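Local coordinates for protein probable oxidoreductase (Mycobacterium abscessus, PDB 4EYE) that is probably a zinc-binding-dehydrogenase-family oxidoreductase related to the quinone oxidoreductases, its substrate not established, at residues 97-109 / 120-134. Numbering follows the deposited sequence.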
ATOM      1  N   SER A  97      18.768  19.655   3.529  1.00 31.61           N
ATOM      2  CA  SER A  97      17.829  18.652   3.047  1.00 31.43           C
ATOM      3  C   SER A  97      16.434  19.286   2.924  1.00 32.26           C
ATOM      4  O   SER A  97      15.545  18.705   2.293  1.00 33.00           O
ATOM      5  CB  SER A  97      17.749  17.425   3.982  1.00 30.12           C
ATOM      6  OG  SER A  97      17.350  17.786   5.294  1.00 28.77           O
ATOM      7  N   GLY A  98      16.239  20.428   3.586  1.00 32.77           N
ATOM      8  CA  GLY A  98      14.924  21.048   3.702  1.00 33.12           C
ATOM      9  C   GLY A  98      14.012  20.314   4.687  1.00 32.55           C
ATOM     10  O   GLY A  98      12.816  20.561   4.705  1.00 34.29           O
ATOM     11  N   ILE A  99      14.579  19.398   5.484  1.00 30.18           N
ATOM     12  CA  ILE A  99      13.845  18.660   6.499  1.00 28.64           C
ATOM     13  C   ILE A  99      14.390  19.102   7.846  1.00 27.93           C
ATOM     14  O   ILE A  99      15.590  19.200   8.011  1.00 27.80           O
ATOM     15  CB  ILE A  99      14.044  17.122   6.327  1.00 28.13           C
ATOM     16  CG1 ILE A  99      13.598  16.647   4.921  1.00 27.99           C
ATOM     17  CG2 ILE A  99      13.347  16.392   7.461  1.00 27.03           C
ATOM     18  CD1 ILE A  99      14.240  15.326   4.471  1.00 27.73           C
ATOM     19  N   LYS A 100      13.512  19.338   8.815  1.00 27.58           N
ATOM     20  CA  LYS A 100      13.901  19.824  10.143  1.00 26.79           C
ATOM     21  C   LYS A 100      13.358  18.987  11.267  1.00 26.36           C
ATOM     22  O   LYS A 100      12.222  18.502  11.178  1.00 25.33           O
ATOM     23  CB  LYS A 100      13.322  21.243  10.376  1.00 27.80           C
ATOM     24  N   PRO A 101      14.110  18.901  12.390  1.00 25.89           N
ATOM     25  CA  PRO A 101      13.577  18.278  13.601  1.00 25.35           C
ATOM     26  C   PRO A 101      12.194  18.830  13.936  1.00 25.03           C
ATOM     27  O   PRO A 101      11.958  20.021  13.803  1.00 24.96           O
ATOM     28  CB  PRO A 101      14.580  18.670  14.686  1.00 26.07           C
ATOM     29  CG  PRO A 101      15.863  18.935  13.976  1.00 26.40           C
ATOM     30  CD  PRO A 101      15.481  19.444  12.593  1.00 26.54           C
ATOM     31  N   GLY A 102      11.264  17.958  14.311  1.00 23.90           N
ATOM     32  CA  GLY A 102       9.892  18.380  14.548  1.00 23.23           C
ATOM     33  C   GLY A 102       8.936  18.248  13.377  1.00 22.54           C
ATOM     34  O   GLY A 102       7.719  18.223  13.584  1.00 22.74           O
ATOM     35  N   ASP A 103       9.459  18.122  12.153  1.00 22.00           N
ATOM     36  CA  ASP A 103       8.628  17.966  10.997  1.00 21.42           C
ATOM     37  C   ASP A 103       7.880  16.614  11.097  1.00 20.35           C
ATOM     38  O   ASP A 103       8.476  15.573  11.491  1.00 19.61           O
ATOM     39  CB  ASP A 103       9.427  17.974   9.705  1.00 22.00           C
ATOM     40  CG  ASP A 103       9.950  19.382   9.301  1.00 22.98           C
ATOM     41  OD1 ASP A 103       9.580  20.411   9.866  1.00 23.72           O
ATOM     42  OD2 ASP A 103      10.770  19.411   8.383  1.00 23.93           O
ATOM     43  N   ARG A 104       6.613  16.654  10.729  1.00 19.63           N
ATOM     44  CA  ARG A 104       5.811  15.447  10.582  1.00 19.33           C
ATOM     45  C   ARG A 104       6.062  14.870   9.164  1.00 18.95           C
ATOM     46  O   ARG A 104       5.766  15.525   8.139  1.00 18.98           O
ATOM     47  CB  ARG A 104       4.351  15.783  10.707  1.00 19.54           C
ATOM     48  CG  ARG A 104       3.935  16.203  12.104  1.00 19.82           C
ATOM     49  CD  ARG A 104       2.433  16.443  12.081  1.00 20.00           C
ATOM     50  NE  ARG A 104       1.746  15.173  11.989  1.00 19.73           N
ATOM     51  CZ  ARG A 104       0.597  14.916  11.351  1.00 19.64           C
ATOM     52  NH1 ARG A 104      -0.032  15.819  10.592  1.00 19.59           N
ATOM     53  NH2 ARG A 104       0.126  13.664  11.398  1.00 19.36           N
ATOM     54  N   VAL A 105       6.602  13.671   9.104  1.00 18.36           N
ATOM     55  CA  VAL A 105       7.050  13.086   7.836  1.00 18.09           C
ATOM     56  C   VAL A 105       6.571  11.625   7.699  1.00 18.16           C
ATOM     57  O   VAL A 105       6.264  10.933   8.693  1.00 17.78           O
ATOM     58  CB  VAL A 105       8.583  13.123   7.709  1.00 18.03           C
ATOM     59  CG1 VAL A 105       9.126  14.569   7.551  1.00 18.07           C
ATOM     60  CG2 VAL A 105       9.239  12.344   8.884  1.00 17.78           C
ATOM     61  N   MET A 106       6.499  11.210   6.433  1.00 18.52           N
ATOM     62  CA  MET A 106       6.373   9.839   6.006  1.00 18.80           C
ATOM     63  C   MET A 106       7.751   9.384   5.508  1.00 19.00           C
ATOM     64  O   MET A 106       8.504  10.192   4.956  1.00 18.96           O
ATOM     65  CB  MET A 106       5.363   9.746   4.883  1.00 19.27           C
ATOM     66  CG  MET A 106       3.952  10.068   5.348  1.00 19.75           C
ATOM     67  SD  MET A 106       2.906  10.824   4.093  1.00 21.51           S
ATOM     68  CE  MET A 106       2.892   9.583   2.822  1.00 20.74           C
ATOM     69  N   ALA A 107       8.079   8.109   5.718  1.00 18.79           N
ATOM     70  CA  ALA A 107       9.391   7.585   5.404  1.00 19.15           C
ATOM     71  C   ALA A 107       9.235   6.176   4.797  1.00 19.55           C
ATOM     72  O   ALA A 107       8.326   5.390   5.168  1.00 19.22           O
ATOM     73  CB  ALA A 107      10.250   7.511   6.660  1.00 19.02           C
ATOM     74  N   PHE A 108      10.109   5.842   3.866  1.00 20.39           N
ATOM     75  CA  PHE A 108      10.184   4.467   3.421  1.00 20.83           C
ATOM     76  C   PHE A 108      11.596   3.979   3.365  1.00 21.51           C
ATOM     77  O   PHE A 108      12.482   4.741   3.027  1.00 20.95           O
ATOM     78  CB  PHE A 108       9.451   4.287   2.123  1.00 21.38           C
ATOM     79  CG  PHE A 108       9.921   5.165   1.005  1.00 22.20           C
ATOM     80  CD1 PHE A 108      10.804   4.652   0.063  1.00 22.71           C
ATOM     81  CD2 PHE A 108       9.421   6.455   0.817  1.00 22.39           C
ATOM     82  CE1 PHE A 108      11.248   5.430  -1.004  1.00 23.09           C
ATOM     83  CE2 PHE A 108       9.861   7.241  -0.290  1.00 23.00           C
ATOM     84  CZ  PHE A 108      10.762   6.720  -1.192  1.00 22.80           C
ATOM     85  N   ASN A 109      11.774   2.692   3.692  1.00 22.05           N
ATOM     86  CA  ASN A 109      13.057   1.999   3.507  1.00 23.42           C
ATOM     87  C   ASN A 109      12.811   0.482   3.302  1.00 23.90           C
ATOM     88  O   ASN A 109      11.664   0.032   3.393  1.00 23.13           O
ATOM     89  CB  ASN A 109      13.950   2.246   4.713  1.00 23.66           C
ATOM     90  CG  ASN A 109      15.437   2.199   4.379  1.00 24.93           C
ATOM     91  OD1 ASN A 109      15.849   1.989   3.256  1.00 26.33           O
ATOM     92  ND2 ASN A 109      16.251   2.390   5.384  1.00 26.46           N
ATOM     93  N   VAL A 120      16.592   6.896   7.563  1.00 21.43           N
ATOM     94  CA  VAL A 120      16.330   6.742   6.135  1.00 21.71           C
ATOM     95  C   VAL A 120      17.013   7.843   5.350  1.00 22.39           C
ATOM     96  O   VAL A 120      17.389   8.879   5.906  1.00 22.49           O
ATOM     97  CB  VAL A 120      14.848   6.783   5.764  1.00 21.80           C
ATOM     98  CG1 VAL A 120      14.007   5.861   6.652  1.00 21.83           C
ATOM     99  CG2 VAL A 120      14.311   8.189   5.738  1.00 21.29           C
ATOM    100  N   ALA A 121      17.179   7.611   4.052  1.00 22.73           N
ATOM    101  CA  ALA A 121      17.852   8.584   3.198  1.00 23.11           C
ATOM    102  C   ALA A 121      16.909   9.798   3.070  1.00 22.52           C
ATOM    103  O   ALA A 121      15.676   9.643   3.065  1.00 21.81           O
ATOM    104  CB  ALA A 121      18.150   7.958   1.822  1.00 23.07           C
ATOM    105  N   PRO A 122      17.478  10.985   2.954  1.00 22.69           N
ATOM    106  CA  PRO A 122      16.642  12.183   2.749  1.00 22.73           C
ATOM    107  C   PRO A 122      15.734  12.065   1.542  1.00 22.41           C
ATOM    108  O   PRO A 122      14.633  12.540   1.588  1.00 22.01           O
ATOM    109  CB  PRO A 122      17.671  13.295   2.536  1.00 23.21           C
ATOM    110  CG  PRO A 122      18.873  12.817   3.252  1.00 23.53           C
ATOM    111  CD  PRO A 122      18.887  11.331   3.204  1.00 23.37           C
ATOM    112  N   SER A 123      16.162  11.355   0.501  1.00 22.76           N
ATOM    113  CA  SER A 123      15.317  11.189  -0.671  1.00 23.04           C
ATOM    114  C   SER A 123      14.090  10.293  -0.374  1.00 22.51           C
ATOM    115  O   SER A 123      13.177  10.211  -1.183  1.00 21.72           O
ATOM    116  CB  SER A 123      16.125  10.501  -1.761  1.00 24.15           C
ATOM    117  OG  SER A 123      16.486   9.207  -1.267  1.00 24.97           O
ATOM    118  N   ASN A 124      14.089   9.598   0.778  1.00 22.20           N
ATOM    119  CA  ASN A 124      12.990   8.691   1.139  1.00 22.12           C
ATOM    120  C   ASN A 124      12.025   9.312   2.204  1.00 21.16           C
ATOM    121  O   ASN A 124      11.342   8.571   2.954  1.00 20.42           O
ATOM    122  CB  ASN A 124      13.600   7.377   1.679  1.00 23.06           C
ATOM    123  CG  ASN A 124      14.348   6.585   0.599  1.00 24.88           C
ATOM    124  OD1 ASN A 124      14.783   7.161  -0.402  1.00 27.61           O
ATOM    125  ND2 ASN A 124      14.495   5.267   0.792  1.00 25.07           N
ATOM    126  N   ILE A 125      12.007  10.640   2.277  1.00 20.36           N
ATOM    127  CA  ILE A 125      11.200  11.355   3.261  1.00 19.99           C
ATOM    128  C   ILE A 125      10.185  12.189   2.493  1.00 19.84           C
ATOM    129  O   ILE A 125      10.546  12.819   1.516  1.00 19.65           O
ATOM    130  CB  ILE A 125      12.075  12.294   4.128  1.00 20.03           C
ATOM    131  CG1 ILE A 125      12.947  11.485   5.092  1.00 20.05           C
ATOM    132  CG2 ILE A 125      11.201  13.292   4.896  1.00 19.85           C
ATOM    133  CD1 ILE A 125      12.126  10.764   6.193  1.00 19.84           C
ATOM    134  N   LEU A 126       8.926  12.183   2.946  1.00 19.59           N
ATOM    135  CA  LEU A 126       7.875  13.021   2.386  1.00 19.57           C
ATOM    136  C   LEU A 126       7.125  13.746   3.519  1.00 19.70           C
ATOM    137  O   LEU A 126       6.942  13.188   4.618  1.00 19.47           O
ATOM    138  CB  LEU A 126       6.918  12.212   1.523  1.00 19.40           C
ATOM    139  CG  LEU A 126       7.504  11.508   0.237  1.00 19.47           C
ATOM    140  CD1 LEU A 126       6.599  10.383  -0.217  1.00 19.25           C
ATOM    141  CD2 LEU A 126       7.796  12.388  -0.966  1.00 19.55           C
ATOM    142  N   PRO A 127       6.696  15.001   3.261  1.00 19.90           N
ATOM    143  CA  PRO A 127       5.910  15.725   4.228  1.00 19.91           C
ATOM    144  C   PRO A 127       4.510  15.140   4.419  1.00 19.58           C
ATOM    145  O   PRO A 127       3.779  14.912   3.461  1.00 19.36           O
ATOM    146  CB  PRO A 127       5.851  17.172   3.666  1.00 20.50           C
ATOM    147  CG  PRO A 127       6.089  17.018   2.191  1.00 20.66           C
ATOM    148  CD  PRO A 127       6.934  15.766   2.017  1.00 20.26           C
ATOM    149  N   THR A 128       4.138  14.923   5.691  1.00 19.46           N
ATOM    150  CA  THR A 128       2.849  14.350   6.030  1.00 19.34           C
ATOM    151  C   THR A 128       1.712  15.358   5.775  1.00 19.58           C
ATOM    152  O   THR A 128       1.765  16.458   6.286  1.00 19.65           O
ATOM    153  CB  THR A 128       2.800  13.973   7.535  1.00 19.35           C
ATOM    154  OG1 THR A 128       3.801  12.973   7.802  1.00 19.21           O
ATOM    155  CG2 THR A 128       1.355  13.490   7.906  1.00 19.22           C
ATOM    156  N   PRO A 129       0.657  14.970   5.015  1.00 19.69           N
ATOM    157  CA  PRO A 129      -0.429  15.945   4.774  1.00 20.11           C
ATOM    158  C   PRO A 129      -1.039  16.413   6.093  1.00 20.52           C
ATOM    159  O   PRO A 129      -1.279  15.589   7.001  1.00 20.35           O
ATOM    160  CB  PRO A 129      -1.420  15.152   3.952  1.00 19.99           C
ATOM    161  CG  PRO A 129      -0.570  14.162   3.204  1.00 19.52           C
ATOM    162  CD  PRO A 129       0.520  13.783   4.147  1.00 19.40           C
ATOM    163  N   PRO A 130      -1.229  17.725   6.236  1.00 21.13           N
ATOM    164  CA  PRO A 130      -1.686  18.196   7.566  1.00 21.46           C
ATOM    165  C   PRO A 130      -3.064  17.695   7.958  1.00 21.27           C
ATOM    166  O   PRO A 130      -3.365  17.697   9.149  1.00 21.74           O
ATOM    167  CB  PRO A 130      -1.677  19.719   7.445  1.00 22.12           C
ATOM    168  CG  PRO A 130      -1.673  20.026   5.995  1.00 22.26           C
ATOM    169  CD  PRO A 130      -0.991  18.839   5.305  1.00 21.65           C
ATOM    170  N   GLN A 131      -3.873  17.251   7.015  1.00 20.84           N
ATOM    171  CA  GLN A 131      -5.213  16.771   7.353  1.00 20.94           C
ATOM    172  C   GLN A 131      -5.197  15.369   8.011  1.00 20.16           C
ATOM    173  O   GLN A 131      -6.218  14.939   8.573  1.00 20.35           O
ATOM    174  CB  GLN A 131      -6.098  16.715   6.095  1.00 21.36           C
ATOM    175  CG  GLN A 131      -6.342  18.083   5.445  1.00 22.26           C
ATOM    176  CD  GLN A 131      -5.404  18.385   4.280  1.00 22.08           C
ATOM    177  OE1 GLN A 131      -4.320  17.840   4.170  1.00 21.86           O
ATOM    178  NE2 GLN A 131      -5.830  19.288   3.425  1.00 22.78           N
ATOM    179  N   LEU A 132      -4.065  14.652   7.934  1.00 19.26           N
ATOM    180  CA  LEU A 132      -4.008  13.252   8.330  1.00 18.60           C
ATOM    181  C   LEU A 132      -3.333  13.067   9.666  1.00 18.51           C
ATOM    182  O   LEU A 132      -2.339  13.757  10.013  1.00 18.48           O
ATOM    183  CB  LEU A 132      -3.272  12.403   7.241  1.00 18.14           C
ATOM    184  CG  LEU A 132      -3.863  12.422   5.824  1.00 17.99           C
ATOM    185  CD1 LEU A 132      -3.056  11.459   4.942  1.00 17.66           C
ATOM    186  CD2 LEU A 132      -5.354  12.097   5.801  1.00 17.96           C
ATOM    187  N   ASP A 133      -3.798  12.076  10.419  1.00 18.46           N
ATOM    188  CA  ASP A 133      -2.997  11.618  11.524  1.00 18.47           C
ATOM    189  C   ASP A 133      -1.878  10.665  11.027  1.00 17.99           C
ATOM    190  O   ASP A 133      -1.829  10.348   9.848  1.00 17.54           O
ATOM    191  CB  ASP A 133      -3.862  11.004  12.654  1.00 18.86           C
ATOM    192  CG  ASP A 133      -4.409   9.635  12.334  1.00 18.65           C
ATOM    193  OD1 ASP A 133      -3.887   8.910  11.448  1.00 18.30           O
ATOM    194  OD2 ASP A 133      -5.362   9.250  13.022  1.00 18.98           O
ATOM    195  N   ASP A 134      -0.978  10.257  11.920  1.00 17.89           N
ATOM    196  CA  ASP A 134       0.197   9.444  11.532  1.00 17.84           C
ATOM    197  C   ASP A 134      -0.138   8.066  10.962  1.00 17.07           C
ATOM    198  O   ASP A 134       0.519   7.604  10.055  1.00 16.70           O
ATOM    199  CB  ASP A 134       1.222   9.340  12.686  1.00 18.36           C
ATOM    200  CG  ASP A 134       1.831  10.681  12.992  1.00 19.36           C
ATOM    201  OD1 ASP A 134       1.827  11.591  12.131  1.00 20.02           O
ATOM    202  OD2 ASP A 134       2.334  10.864  14.088  1.00 20.45           O
TER
HETATM  203  O   HOH W   1       2.750  13.598  14.150  1.00 33.21           O
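Arg104 reaches from the start of strand 104-108 to the loop after strand 125-127 and the start of helix 134-140. NH1 and NH2 of Arg104 both donate to Leu132 O, which lies in the guanidinium plane. The bond from Arg104 NH2 to Leu132 O is the shorter, at 2.8 Å. Arg104 NH2 also forms a salt bridge with Asp134 OD1, again 2.8 Å, met from above the carboxylate plane. A water joins Arg104 NE to Asp134 OD2, so all three guanidinium nitrogens are engaged. A bend at chi3 (72°) turns the guanidinium toward these partners. Thr128 CG2 lies over one face of the group, 3.7 Å from Arg104 NH2. The bonds to Leu132 and Asp134 probably fix the rotation of the guanidinium.

Met106 and Leu126 form an antiparallel hydrogen-bonded pair. Met106 N donates to Leu126 O, and Leu126 N donates back to Met106 O. Thr128 N continues the ladder to Arg104 O. The side chain of Met106 lies on the same sheet face as Leu126. Met106 SD packs against Pro129 CD at 3.8 Å, and Leu140 of helix 134-140 also touches the Met106 side chain.

Phe108 and Asn124 meet near the other end of the pairing. Phe108 N donates to Asn124 O, and Asn124 ND2 returns a bond to Phe108 O at 3.1 Å. The ring and the amide are stacked, with planes 13° apart. Asn124 CB sits over the ring centre in a CH-pi contact, 4.0 Å from the Phe108 centroid. With CG between the backbone N and the carbonyl carbon (chi1 57°), the Phe108 ring is turned over Asn124.

Strand 104-108 also pairs with strand 85-92. The contact is an antiparallel strand pairing in the beta-rich GroES-like domain of the medium-chain dehydrogenase/reductase fold.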